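Mandelate racemase/muconate lactonizing protein (Paenibacillus sp., PDB 3V5C) probably catalyses the dehydration of galacturonate, as a magnesium-dependent lyase of the enolase superfamily. Local coordinates at residues 147-152 / 188-193; 169-174 / 206-211; 179-184 / 214-219; 257-262 / 278-283. The protein carries 1 engineered substitution. One frame throughout, in Å; residues are numbered along the deposited sequence. Where two conformers were deposited one is given.

Contact 1 of 4, residues 147-152 / 188-193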
loop_
_atom_site.group_PDB
_atom_site.type_symbol
_atom_site.label_atom_id
_atom_site.label_comp_id
_atom_site.label_asym_id
_atom_site.label_seq_id
_atom_site.Cartn_x
_atom_site.Cartn_y
_atom_site.Cartn_z
ATOM N N ALA A 147 -11.734 -4.204 -28.448
ATOM C CA ALA A 147 -10.309 -4.541 -28.401
ATOM C C ALA A 147 -9.717 -4.148 -27.040
ATOM O O ALA A 147 -8.931 -4.899 -26.434
ATOM C CB ALA A 147 -9.572 -3.836 -29.506
ATOM N N ALA A 148 -10.102 -2.966 -26.578
ATOM C CA ALA A 148 -9.645 -2.434 -25.292
ATOM C C ALA A 148 -10.074 -3.343 -24.142
ATOM O O ALA A 148 -9.263 -3.670 -23.267
ATOM C CB ALA A 148 -10.166 -1.026 -25.101
ATOM N N VAL A 149 -11.335 -3.772 -24.151
ATOM C CA VAL A 149 -11.839 -4.686 -23.133
ATOM C C VAL A 149 -11.054 -5.997 -23.148
ATOM O O VAL A 149 -10.626 -6.496 -22.104
ATOM C CB VAL A 149 -13.330 -4.997 -23.338
ATOM C CG1 VAL A 149 -13.788 -6.085 -22.392
ATOM C CG2 VAL A 149 -14.172 -3.733 -23.178
ATOM N N ALA A 150 -10.866 -6.567 -24.336
ATOM C CA ALA A 150 -10.082 -7.791 -24.464
ATOM C C ALA A 150 -8.675 -7.670 -23.872
ATOM O O ALA A 150 -8.209 -8.557 -23.166
ATOM C CB ALA A 150 -9.997 -8.206 -25.937
ATOM N N LEU A 151 -7.998 -6.577 -24.186
ATOM C CA LEU A 151 -6.651 -6.357 -23.679
ATOM C C LEU A 151 -6.638 -6.280 -22.151
ATOM O O LEU A 151 -5.797 -6.910 -21.500
ATOM C CB LEU A 151 -6.050 -5.112 -24.305
ATOM C CG LEU A 151 -4.607 -4.754 -23.949
ATOM C CD1 LEU A 151 -3.976 -3.909 -25.049
ATOM C CD2 LEU A 151 -4.547 -4.012 -22.640
ATOM N N MET A 152 -7.573 -5.528 -21.589
ATOM C CA MET A 152 -7.653 -5.407 -20.135
ATOM C C MET A 152 -8.059 -6.717 -19.456
ATOM O O MET A 152 -7.551 -7.044 -18.376
ATOM C CB MET A 152 -8.572 -4.256 -19.730
ATOM C CG MET A 152 -8.083 -2.908 -20.207
ATOM S SD MET A 152 -6.402 -2.468 -19.704
ATOM C CE MET A 152 -6.562 -2.595 -17.912
ATOM N N ILE A 188 -16.650 1.903 -18.415
ATOM C CA ILE A 188 -17.735 1.002 -18.016
ATOM C C ILE A 188 -17.557 -0.380 -18.660
ATOM O O ILE A 188 -17.661 -1.401 -17.980
ATOM C CB ILE A 188 -19.101 1.580 -18.402
ATOM C CG1 ILE A 188 -19.399 2.796 -17.518
ATOM C CG2 ILE A 188 -20.201 0.515 -18.218
ATOM C CD1 ILE A 188 -20.454 3.746 -18.065
ATOM N N ALA A 189 -17.290 -0.379 -19.967
ATOM C CA ALA A 189 -17.098 -1.612 -20.719
ATOM C C ALA A 189 -15.934 -2.411 -20.152
ATOM O O ALA A 189 -16.000 -3.633 -20.058
ATOM C CB ALA A 189 -16.833 -1.298 -22.181
ATOM N N ILE A 190 -14.852 -1.720 -19.810
ATOM C CA ILE A 190 -13.691 -2.395 -19.236
ATOM C C ILE A 190 -14.015 -3.015 -17.877
ATOM O O ILE A 190 -13.646 -4.157 -17.590
ATOM C CB ILE A 190 -12.485 -1.436 -19.140
ATOM C CG1 ILE A 190 -11.945 -1.146 -20.545
ATOM C CG2 ILE A 190 -11.394 -2.019 -18.236
ATOM C CD1 ILE A 190 -10.901 -0.053 -20.621
ATOM N N VAL A 191 -14.679 -2.259 -17.020
ATOM C CA VAL A 191 -15.049 -2.798 -15.733
ATOM C C VAL A 191 -15.929 -4.033 -15.876
ATOM O O VAL A 191 -15.690 -5.039 -15.229
ATOM C CB VAL A 191 -15.704 -1.752 -14.852
ATOM C CG1 VAL A 191 -16.156 -2.407 -13.546
ATOM C CG2 VAL A 191 -14.705 -0.619 -14.577
ATOM N N ARG A 192 -16.930 -3.963 -16.745
ATOM C CA ARG A 192 -17.763 -5.131 -17.013
ATOM C C ARG A 192 -16.911 -6.316 -17.452
ATOM O O ARG A 192 -17.080 -7.433 -16.966
ATOM C CB ARG A 192 -18.766 -4.834 -18.130
ATOM C CG ARG A 192 -19.835 -3.835 -17.801
ATOM C CD ARG A 192 -20.915 -3.847 -18.888
ATOM N NE ARG A 192 -22.065 -3.038 -18.508
ATOM C CZ ARG A 192 -22.938 -3.393 -17.571
ATOM N NH1 ARG A 192 -22.786 -4.544 -16.930
ATOM N NH2 ARG A 192 -23.962 -2.605 -17.275
ATOM N N GLY A 193 -16.008 -6.062 -18.392
ATOM C CA GLY A 193 -15.169 -7.113 -18.949
ATOM C C GLY A 193 -14.338 -7.809 -17.888
ATOM O O GLY A 193 -14.232 -9.030 -17.856
#
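V149 and I190 bury the most surface here, and M152 comes next. V149 sits over the turn formed by A189, I190 and G193. Its CG1 lies anti to the backbone N (chi1 172°), which leaves the two methyls forked across the other helix. CG2 takes the A189 side, with V149 CG2 3.7 Å from A189 CB. It also rests against the backbone, V149 CG2 to A189 O being 3.6 Å. CG1 takes the other side, and V149 CG1 is 3.8 Å from G193 CA. A side chain at G193 would run into this methyl. Cut back to alanine, V149 would lose both methyls, and a gap would probably open over A189 and G193.

M152 and I190 meet one turn further on, their side chains crossing at a slant. M152 CB is 3.9 Å from I190 CG2. M152 CG lies 4.0 Å from I190 CD1. I190 continues inward onto I169 of strand 167-170, so it joins the helix pair to the sheet. G193 O accepts from NE2 of Q153, the residue after 147-152.

The side chains meet one another through carbon atoms alone. The axes of the two segments approach to 8.8 Å and run 39° apart, in the same general direction. Such a pair of neighbouring helices is typical of the outer layer of a beta/alpha (TIM) barrel, here the barrel domain of the enolase fold.

Contact 2 of 4, residues 169-174 / 206-211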
loop_
_atom_site.group_PDB
_atom_site.type_symbol
_atom_site.label_atom_id
_atom_site.label_comp_id
_atom_site.label_asym_id
_atom_site.label_seq_id
_atom_site.Cartn_x
_atom_site.Cartn_y
_atom_site.Cartn_z
ATOM N N ILE A 169 -9.379 -1.570 -10.843
ATOM C CA ILE A 169 -9.369 -1.124 -12.216
ATOM C C ILE A 169 -9.308 0.395 -12.266
ATOM O O ILE A 169 -10.119 1.066 -11.648
ATOM C CB ILE A 169 -10.648 -1.599 -12.918
ATOM C CG1 ILE A 169 -10.762 -3.125 -12.819
ATOM C CG2 ILE A 169 -10.636 -1.122 -14.378
ATOM C CD1 ILE A 169 -12.180 -3.643 -12.992
ATOM N N LYS A 170 -8.312 0.939 -12.960
ATOM C CA LYS A 170 -8.267 2.373 -13.156
ATOM C C LYS A 170 -9.402 2.796 -14.074
ATOM O O LYS A 170 -9.629 2.170 -15.114
ATOM C CB LYS A 170 -6.919 2.813 -13.722
ATOM C CG LYS A 170 -5.743 2.611 -12.762
ATOM C CD LYS A 170 -5.801 3.658 -11.656
ATOM C CE LYS A 170 -4.610 3.557 -10.723
ATOM N NZ LYS A 170 -4.913 2.639 -9.609
ATOM N N VAL A 171 -10.119 3.845 -13.679
ATOM C CA VAL A 171 -11.126 4.450 -14.544
ATOM C C VAL A 171 -10.882 5.968 -14.584
ATOM O O VAL A 171 -9.917 6.463 -13.997
ATOM C CB VAL A 171 -12.566 4.092 -14.100
ATOM C CG1 VAL A 171 -12.766 2.579 -14.122
ATOM C CG2 VAL A 171 -12.855 4.662 -12.690
ATOM N N GLY A 172 -11.727 6.706 -15.298
ATOM C CA GLY A 172 -11.473 8.119 -15.522
ATOM C C GLY A 172 -10.844 8.470 -16.855
ATOM O O GLY A 172 -10.258 9.553 -17.023
ATOM N N ARG A 173 -10.950 7.565 -17.822
ATOM C CA ARG A 173 -10.268 7.794 -19.086
ATOM C C ARG A 173 -10.690 9.113 -19.750
ATOM O O ARG A 173 -9.878 9.761 -20.421
ATOM C CB ARG A 173 -10.537 6.622 -20.022
ATOM C CG ARG A 173 -9.788 5.368 -19.644
ATOM C CD ARG A 173 -10.407 4.173 -20.396
ATOM N NE ARG A 173 -9.559 3.014 -20.201
ATOM C CZ ARG A 173 -9.508 2.328 -19.068
ATOM N NH1 ARG A 173 -8.663 1.310 -18.952
ATOM N NH2 ARG A 173 -10.302 2.659 -18.050
ATOM N N GLY A 174 -11.945 9.516 -19.550
ATOM C CA GLY A 174 -12.458 10.740 -20.146
ATOM C C GLY A 174 -12.080 12.043 -19.439
ATOM O O GLY A 174 -12.379 13.119 -19.942
ATOM N N ILE A 206 -12.843 0.094 -8.250
ATOM C CA ILE A 206 -12.515 1.070 -9.276
ATOM C C ILE A 206 -11.885 2.331 -8.693
ATOM O O ILE A 206 -12.253 2.769 -7.620
ATOM C CB ILE A 206 -13.712 1.391 -10.203
ATOM C CG1 ILE A 206 -14.866 2.046 -9.440
ATOM C CG2 ILE A 206 -14.196 0.105 -10.908
ATOM C CD1 ILE A 206 -16.037 2.456 -10.378
ATOM N N ASP A 207 -10.928 2.905 -9.416
ATOM C CA ASP A 207 -10.133 4.023 -8.929
ATOM C C ASP A 207 -10.093 5.044 -10.047
ATOM O O ASP A 207 -9.518 4.772 -11.103
ATOM C CB ASP A 207 -8.727 3.512 -8.548
ATOM C CG ASP A 207 -7.742 4.616 -8.151
ATOM O OD1 ASP A 207 -8.130 5.797 -7.989
ATOM O OD2 ASP A 207 -6.548 4.269 -7.943
ATOM N N ALA A 208 -10.699 6.211 -9.809
ATOM C CA ALA A 208 -10.786 7.260 -10.829
ATOM C C ALA A 208 -9.644 8.270 -10.775
ATOM O O ALA A 208 -9.543 9.123 -11.645
ATOM C CB ALA A 208 -12.125 7.994 -10.749
ATOM N N ASN A 209 -8.761 8.155 -9.779
ATOM C CA ASN A 209 -7.739 9.172 -9.570
ATOM C C ASN A 209 -8.327 10.573 -9.714
ATOM O O ASN A 209 -7.736 11.455 -10.343
ATOM C CB ASN A 209 -6.536 8.960 -10.493
ATOM C CG ASN A 209 -5.711 7.784 -10.073
ATOM O OD1 ASN A 209 -5.827 6.703 -10.640
ATOM N ND2 ASN A 209 -4.872 7.975 -9.037
ATOM N N ASN A 210 -9.491 10.752 -9.105
ATOM C CA ASN A 210 -10.187 12.043 -9.027
ATOM C C ASN A 210 -10.684 12.643 -10.341
ATOM O O ASN A 210 -11.028 13.826 -10.403
ATOM C CB ASN A 210 -9.324 13.069 -8.286
ATOM C CG ASN A 210 -9.183 12.741 -6.811
ATOM O OD1 ASN A 210 -10.057 12.085 -6.224
ATOM N ND2 ASN A 210 -8.091 13.189 -6.207
ATOM N N ALA A 211 -10.761 11.822 -11.382
ATOM C CA ALA A 211 -11.100 12.335 -12.707
ATOM C C ALA A 211 -12.592 12.500 -12.954
ATOM O O ALA A 211 -12.984 13.020 -13.993
ATOM C CB ALA A 211 -10.496 11.451 -13.779
HETATM O O HOH W 1 -7.302 6.249 -12.958
#
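K170 and D207 are neighbours at the C-terminal ends of two parallel strands in one beta-alpha-beta unit. The two side chains lie side by side and point the same way. A salt bridge joins them, K170 NZ to D207 OD2 at 2.8 Å. NZ comes on the anti side of OD2 and well out of the carboxylate plane. K170 reaches it by bending at chi2 (-74°) and chi4 (-90°). The bent chain also passes N209, with K170 CD 3.2 Å from N209 OD1.

D207 CG lies anti to its N, and the other oxygen turns back to its own loop. N209 N donates to D207 OD1 at 3.0 Å, from above the carboxylate plane, which makes an Asx turn. With an alanine in place of D207, K170 would probably lose its charged mate and the N209 N-H its acceptor. E233 places a second carboxylate close to D207.

In the TIM barrel of the enolase superfamily, this end of the strands carries the active site. Strands 167-170 and 204-207 are joined through helix 180-198. Their ladder includes D207 N to I169 O and V171 N to D207 O, the latter nearly straight at 173°.

Past the strands, V171 CG2 packs on A208 CB at 3.9 Å. A water lies 2.8 Å from both V171 O and N209 OD1. G172 has backbone angles unsuited to a side chain, and a CB there would also strike A211 CB and A208 O. A211 CB rests 3.8 Å from G172 O.

Contact 3 of 4, residues 179-184 / 214-219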
loop_
_atom_site.group_PDB
_atom_site.type_symbol
_atom_site.label_atom_id
_atom_site.label_comp_id
_atom_site.label_asym_id
_atom_site.label_seq_id
_atom_site.Cartn_x
_atom_site.Cartn_y
_atom_site.Cartn_z
ATOM N N PRO A 179 -11.656 11.599 -25.034
ATOM C CA PRO A 179 -12.833 12.465 -24.991
ATOM C C PRO A 179 -13.734 12.005 -23.854
ATOM O O PRO A 179 -13.832 10.811 -23.559
ATOM C CB PRO A 179 -13.488 12.227 -26.353
ATOM C CG PRO A 179 -12.313 11.920 -27.248
ATOM C CD PRO A 179 -11.418 11.054 -26.383
ATOM N N LEU A 180 -14.372 12.970 -23.200
ATOM C CA LEU A 180 -15.143 12.715 -21.993
ATOM C C LEU A 180 -16.143 11.559 -22.090
ATOM O O LEU A 180 -16.106 10.616 -21.298
ATOM C CB LEU A 180 -15.879 13.992 -21.600
ATOM C CG LEU A 180 -16.742 13.902 -20.351
ATOM C CD1 LEU A 180 -15.871 13.671 -19.131
ATOM C CD2 LEU A 180 -17.580 15.169 -20.202
ATOM N N TRP A 181 -17.049 11.633 -23.053
ATOM C CA TRP A 181 -18.117 10.648 -23.125
ATOM C C TRP A 181 -17.619 9.271 -23.579
ATOM O O TRP A 181 -17.987 8.262 -22.994
ATOM C CB TRP A 181 -19.267 11.172 -23.990
ATOM C CG TRP A 181 -19.776 12.479 -23.457
ATOM C CD1 TRP A 181 -19.636 13.710 -24.033
ATOM C CD2 TRP A 181 -20.457 12.695 -22.213
ATOM N NE1 TRP A 181 -20.206 14.673 -23.237
ATOM C CE2 TRP A 181 -20.718 14.078 -22.115
ATOM C CE3 TRP A 181 -20.881 11.855 -21.182
ATOM C CZ2 TRP A 181 -21.390 14.639 -21.029
ATOM C CZ3 TRP A 181 -21.546 12.416 -20.096
ATOM C CH2 TRP A 181 -21.792 13.794 -20.030
ATOM N N GLU A 182 -16.782 9.244 -24.610
ATOM C CA GLU A 182 -16.204 7.991 -25.079
ATOM C C GLU A 182 -15.392 7.317 -23.981
ATOM O O GLU A 182 -15.485 6.116 -23.790
ATOM C CB GLU A 182 -15.305 8.240 -26.280
ATOM C CG GLU A 182 -14.775 6.958 -26.872
ATOM C CD GLU A 182 -13.761 7.178 -27.973
ATOM O OE1 GLU A 182 -13.542 8.344 -28.389
ATOM O OE2 GLU A 182 -13.169 6.168 -28.412
ATOM N N GLY A 183 -14.595 8.101 -23.266
ATOM C CA GLY A 183 -13.744 7.540 -22.224
ATOM C C GLY A 183 -14.565 6.937 -21.098
ATOM O O GLY A 183 -14.190 5.904 -20.517
ATOM N N THR A 184 -15.670 7.594 -20.753
ATOM C CA THR A 184 -16.544 7.072 -19.710
ATOM C C THR A 184 -17.241 5.776 -20.151
ATOM O O THR A 184 -17.334 4.805 -19.383
ATOM C CB THR A 184 -17.532 8.156 -19.232
ATOM O OG1 THR A 184 -16.791 9.336 -18.883
ATOM C CG2 THR A 184 -18.332 7.688 -18.019
ATOM N N LEU A 214 -19.470 14.314 -9.386
ATOM C CA LEU A 214 -20.473 13.476 -8.757
ATOM C C LEU A 214 -21.411 12.841 -9.792
ATOM O O LEU A 214 -21.766 11.665 -9.678
ATOM C CB LEU A 214 -21.235 14.263 -7.690
ATOM C CG LEU A 214 -22.379 13.555 -6.967
ATOM C CD1 LEU A 214 -21.885 12.323 -6.198
ATOM C CD2 LEU A 214 -23.063 14.554 -6.011
ATOM N N ASN A 215 -21.830 13.623 -10.786
ATOM C CA ASN A 215 -22.747 13.092 -11.791
ATOM C C ASN A 215 -22.094 12.057 -12.716
ATOM O O ASN A 215 -22.730 11.069 -13.071
ATOM C CB ASN A 215 -23.453 14.207 -12.575
ATOM C CG ASN A 215 -24.762 14.631 -11.927
ATOM O OD1 ASN A 215 -25.353 13.877 -11.164
ATOM N ND2 ASN A 215 -25.235 15.828 -12.251
ATOM N N LEU A 216 -20.829 12.259 -13.098
ATOM C CA LEU A 216 -20.123 11.211 -13.842
ATOM C C LEU A 216 -20.074 9.941 -13.019
ATOM O O LEU A 216 -20.251 8.836 -13.542
ATOM C CB LEU A 216 -18.703 11.632 -14.199
ATOM C CG LEU A 216 -18.567 12.495 -15.438
ATOM C CD1 LEU A 216 -17.178 13.139 -15.489
ATOM C CD2 LEU A 216 -18.845 11.670 -16.708
ATOM N N THR A 217 -19.823 10.106 -11.721
ATOM C CA THR A 217 -19.736 8.976 -10.811
ATOM C C THR A 217 -21.044 8.221 -10.770
ATOM O O THR A 217 -21.053 6.997 -10.872
ATOM C CB THR A 217 -19.343 9.447 -9.405
ATOM O OG1 THR A 217 -18.053 10.069 -9.491
ATOM C CG2 THR A 217 -19.282 8.257 -8.451
ATOM N N LYS A 218 -22.149 8.951 -10.647
ATOM C CA LYS A 218 -23.455 8.314 -10.614
ATOM C C LYS A 218 -23.769 7.626 -11.942
ATOM O O LYS A 218 -24.415 6.572 -11.954
ATOM C CB LYS A 218 -24.537 9.348 -10.285
ATOM C CG LYS A 218 -24.458 9.832 -8.840
ATOM C CD LYS A 218 -25.506 10.923 -8.609
ATOM C CE LYS A 218 -25.541 11.309 -7.141
ATOM N NZ LYS A 218 -26.520 12.421 -6.910
ATOM N N GLU A 219 -23.319 8.217 -13.046
ATOM C CA GLU A 219 -23.579 7.611 -14.353
ATOM C C GLU A 219 -22.866 6.274 -14.457
ATOM O O GLU A 219 -23.444 5.285 -14.925
ATOM C CB GLU A 219 -23.141 8.515 -15.491
ATOM C CG GLU A 219 -23.196 7.859 -16.843
ATOM C CD GLU A 219 -23.208 8.864 -17.975
ATOM O OE1 GLU A 219 -23.613 10.032 -17.746
ATOM O OE2 GLU A 219 -22.808 8.480 -19.096
#
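L216 makes the apolar contacts, with L180 and more loosely with W181. Its CG lies anti to the carbonyl carbon (chi1 -83°), and the two methyls part toward different partners. One methyl meets another: L216 CD1 is 3.9 Å from L180 CD1. L216 CD2 is 4.4 Å from W181 CZ3, an approach that is neither over the face nor at the edge. Within its own helix, L180 CD2 lies over one face of the W181 ring, near the rim.

The same L216 methyl makes a van der Waals contact with a hydroxyl, L216 CD2 being 3.8 Å from T184 OG1.

One charged group touches an aromatic ring. E219 holds CG anti to its N (chi1 171°) and stays extended beyond, which carries the carboxylate across to W181. E219 OE1 reaches the ring edge near its plane, 3.9 Å from W181 CZ3. The ring and carboxylate planes are 16° apart. The ring hydrogens at this edge are probably a mildly favourable neighbour for the negative oxygen.

The side-chain hydrogen bond of note lies within helix 180-198. T184 OG1 donates to L180 O at 2.8 Å, and T184 N reaches the same oxygen from the opposite face of its plane. The hydroxyl that L216 touches is thus already bonded.

The contact lies at the surface, near the N-terminal ends of two successive barrel helices. The axes of the two segments come no closer than 12.0 Å. On its other flank, helix 214-223 leans on helix 240-253, through L214 on L242 and L246 and a salt bridge from K218 to D245.

Contact 4 of 4, residues 257-262 / 278-283. With MG (magnesium ion), chain E.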
loop_
_atom_site.group_PDB
_atom_site.type_symbol
_atom_site.label_atom_id
_atom_site.label_comp_id
_atom_site.label_asym_id
_atom_site.label_seq_id
_atom_site.Cartn_x
_atom_site.Cartn_y
_atom_site.Cartn_z
ATOM N N VAL A 257 -21.825 -0.287 -2.461
ATOM C CA VAL A 257 -20.465 0.010 -2.888
ATOM C C VAL A 257 -19.810 0.857 -1.796
ATOM O O VAL A 257 -20.351 1.891 -1.395
ATOM C CB VAL A 257 -20.493 0.798 -4.200
ATOM C CG1 VAL A 257 -19.082 1.183 -4.643
ATOM C CG2 VAL A 257 -21.200 -0.017 -5.290
ATOM N N LEU A 258 -18.672 0.412 -1.272
ATOM C CA LEU A 258 -17.983 1.213 -0.258
ATOM C C LEU A 258 -17.292 2.403 -0.906
ATOM O O LEU A 258 -16.893 2.329 -2.074
ATOM C CB LEU A 258 -16.933 0.372 0.475
ATOM C CG LEU A 258 -17.497 -0.847 1.201
ATOM C CD1 LEU A 258 -16.384 -1.841 1.480
ATOM C CD2 LEU A 258 -18.204 -0.428 2.486
ATOM N N ILE A 259 -17.164 3.492 -0.155
ATOM C CA ILE A 259 -16.412 4.665 -0.603
ATOM C C ILE A 259 -15.013 4.651 0.040
ATOM O O ILE A 259 -14.888 4.576 1.278
ATOM C CB ILE A 259 -17.150 5.966 -0.233
ATOM C CG1 ILE A 259 -18.518 6.031 -0.946
ATOM C CG2 ILE A 259 -16.282 7.197 -0.561
ATOM C CD1 ILE A 259 -18.443 6.031 -2.450
ATOM N N ALA A 260 -13.971 4.734 -0.789
ATOM C CA ALA A 260 -12.588 4.657 -0.323
ATOM C C ALA A 260 -11.838 5.929 -0.714
ATOM O O ALA A 260 -11.983 6.427 -1.837
ATOM C CB ALA A 260 -11.897 3.412 -0.913
ATOM N N ASP A 261 -11.051 6.483 0.212
ATOM C CA ASP A 261 -10.306 7.686 -0.111
ATOM C C ASP A 261 -9.187 7.857 0.908
ATOM O O ASP A 261 -9.120 7.099 1.868
ATOM C CB ASP A 261 -11.276 8.891 -0.104
ATOM C CG ASP A 261 -10.905 9.961 -1.113
ATOM O OD1 ASP A 261 -9.702 10.182 -1.306
ATOM O OD2 ASP A 261 -11.821 10.602 -1.684
ATOM N N GLY A 262 -8.289 8.810 0.672
ATOM C CA GLY A 262 -7.229 9.083 1.632
ATOM C C GLY A 262 -5.832 9.218 1.062
ATOM O O GLY A 262 -4.944 9.699 1.750
ATOM N N ARG A 278 -19.561 9.250 5.661
ATOM C CA ARG A 278 -19.453 9.649 4.257
ATOM C C ARG A 278 -18.386 8.864 3.488
ATOM O O ARG A 278 -18.418 8.826 2.246
ATOM C CB ARG A 278 -19.169 11.157 4.134
ATOM C CG ARG A 278 -20.354 12.084 4.480
ATOM C CD ARG A 278 -20.605 12.107 5.975
ATOM N NE ARG A 278 -21.395 13.260 6.410
ATOM C CZ ARG A 278 -22.709 13.240 6.615
ATOM N NH1 ARG A 278 -23.420 12.139 6.387
ATOM N NH2 ARG A 278 -23.325 14.339 7.039
ATOM N N VAL A 279 -17.462 8.234 4.221
ATOM C CA VAL A 279 -16.341 7.502 3.628
ATOM C C VAL A 279 -16.124 6.246 4.471
ATOM O O VAL A 279 -16.214 6.310 5.698
ATOM C CB VAL A 279 -15.045 8.364 3.598
ATOM C CG1 VAL A 279 -13.844 7.535 3.167
ATOM C CG2 VAL A 279 -15.216 9.598 2.687
ATOM N N ASP A 280 -15.895 5.099 3.824
ATOM C CA ASP A 280 -15.855 3.815 4.528
ATOM C C ASP A 280 -14.457 3.240 4.719
ATOM O O ASP A 280 -14.201 2.547 5.695
ATOM C CB ASP A 280 -16.686 2.791 3.759
ATOM C CG ASP A 280 -18.097 3.268 3.538
ATOM O OD1 ASP A 280 -18.786 3.562 4.542
ATOM O OD2 ASP A 280 -18.502 3.390 2.372
ATOM N N VAL A 281 -13.564 3.520 3.770
ATOM C CA VAL A 281 -12.260 2.888 3.706
ATOM C C VAL A 281 -11.221 3.986 3.570
ATOM O O VAL A 281 -11.329 4.836 2.691
ATOM C CB VAL A 281 -12.151 1.991 2.456
ATOM C CG1 VAL A 281 -10.764 1.385 2.355
ATOM C CG2 VAL A 281 -13.214 0.891 2.478
ATOM N N LEU A 282 -10.239 3.980 4.459
ATOM C CA LEU A 282 -9.207 5.023 4.476
ATOM C C LEU A 282 -7.905 4.496 3.898
ATOM O O LEU A 282 -7.472 3.383 4.223
ATOM C CB LEU A 282 -8.971 5.535 5.894
ATOM C CG LEU A 282 -10.030 6.477 6.482
ATOM C CD1 LEU A 282 -10.237 7.700 5.576
ATOM C CD2 LEU A 282 -11.342 5.755 6.733
ATOM N N GLN A 283 -7.252 5.308 3.077
ATOM C CA GLN A 283 -6.167 4.793 2.249
ATOM C C GLN A 283 -4.887 5.593 2.320
ATOM O O GLN A 283 -4.163 5.682 1.335
ATOM C CB GLN A 283 -6.641 4.697 0.785
ATOM C CG GLN A 283 -7.909 3.852 0.626
ATOM C CD GLN A 283 -8.351 3.776 -0.821
ATOM O OE1 GLN A 283 -8.678 4.790 -1.432
ATOM N NE2 GLN A 283 -8.351 2.567 -1.378
HETATM MG MG MG E . -8.689 11.679 -2.218
HETATM O O HOH W 2 -10.180 11.749 -3.726
HETATM O O HOH W 3 -7.305 11.707 -0.553
HETATM O O HOH W 4 -7.566 13.198 -3.272
HETATM O O HOH W 5 -7.538 10.134 -3.102
#
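D280 turns CG anti to its carbonyl carbon (chi1 -55°), which swings OD2 back to the neighbouring strand. There I259 N donates to the anti lone pair of D280 OD2 at 2.9 Å, in a nearly straight bond of 174°. D280 OD1 pairs with K247. I259 O in turn takes two donors, D280 N at 2.8 Å and V281 N at 3.0 Å. The parallel ladder goes on with D261 N to V281 O, and with a weak bond from Q283 N to D261 O.

Q283 is extended beyond CG and lies over A260, with Q283 OE1 3.5 Å from A260 CB. Its NE2 is held by E233. A260 CB also packs on V281 CB at 3.7 Å. I259 CG2 meets V279 CG2, the two side chains crossing at about a right angle.

D261 belongs to the metal site. D261 OD1 binds the magnesium ion at 2.0 Å and also accepts from G262 N at 2.8 Å. OD2 bonds to Y243 and to a metal-bound water. Four waters and E238 complete the six ligands. A side chain at G262 would collide with Q283 N.

Strands 258-261 and 281-282 are neighbours in the barrel, linked through helix 270-275. Strand 231-233 borders 258-261 on its far side. Helix 240-253 covers I259, while V279 and L282 pack on L270 and A274 of helix 270-275.

How the contacts relate
Contacts 1, 2 and 3 form one connected block, and all three draw on helix 180-198 or its flanking strands. Contacts 1 and 2 touch where V191 CG2 lies 3.8 Å from V171 CG1. Contacts 2 and 3 touch where G174 O is 3.6 Å from L180 CD1. Contacts 1 and 3 use successive parts of the helix, their centres 16 Å apart. Contact 4 stands apart but shares the barrel sheet with contact 2, nearest atoms being about 5 Å apart. It supplies D261, one of the two protein ligands of the magnesium ion. The D207 side chain of contact 2 is about 8 Å from that ion. Contact 1 lies farthest from contact 4, their centres 25 Å apart.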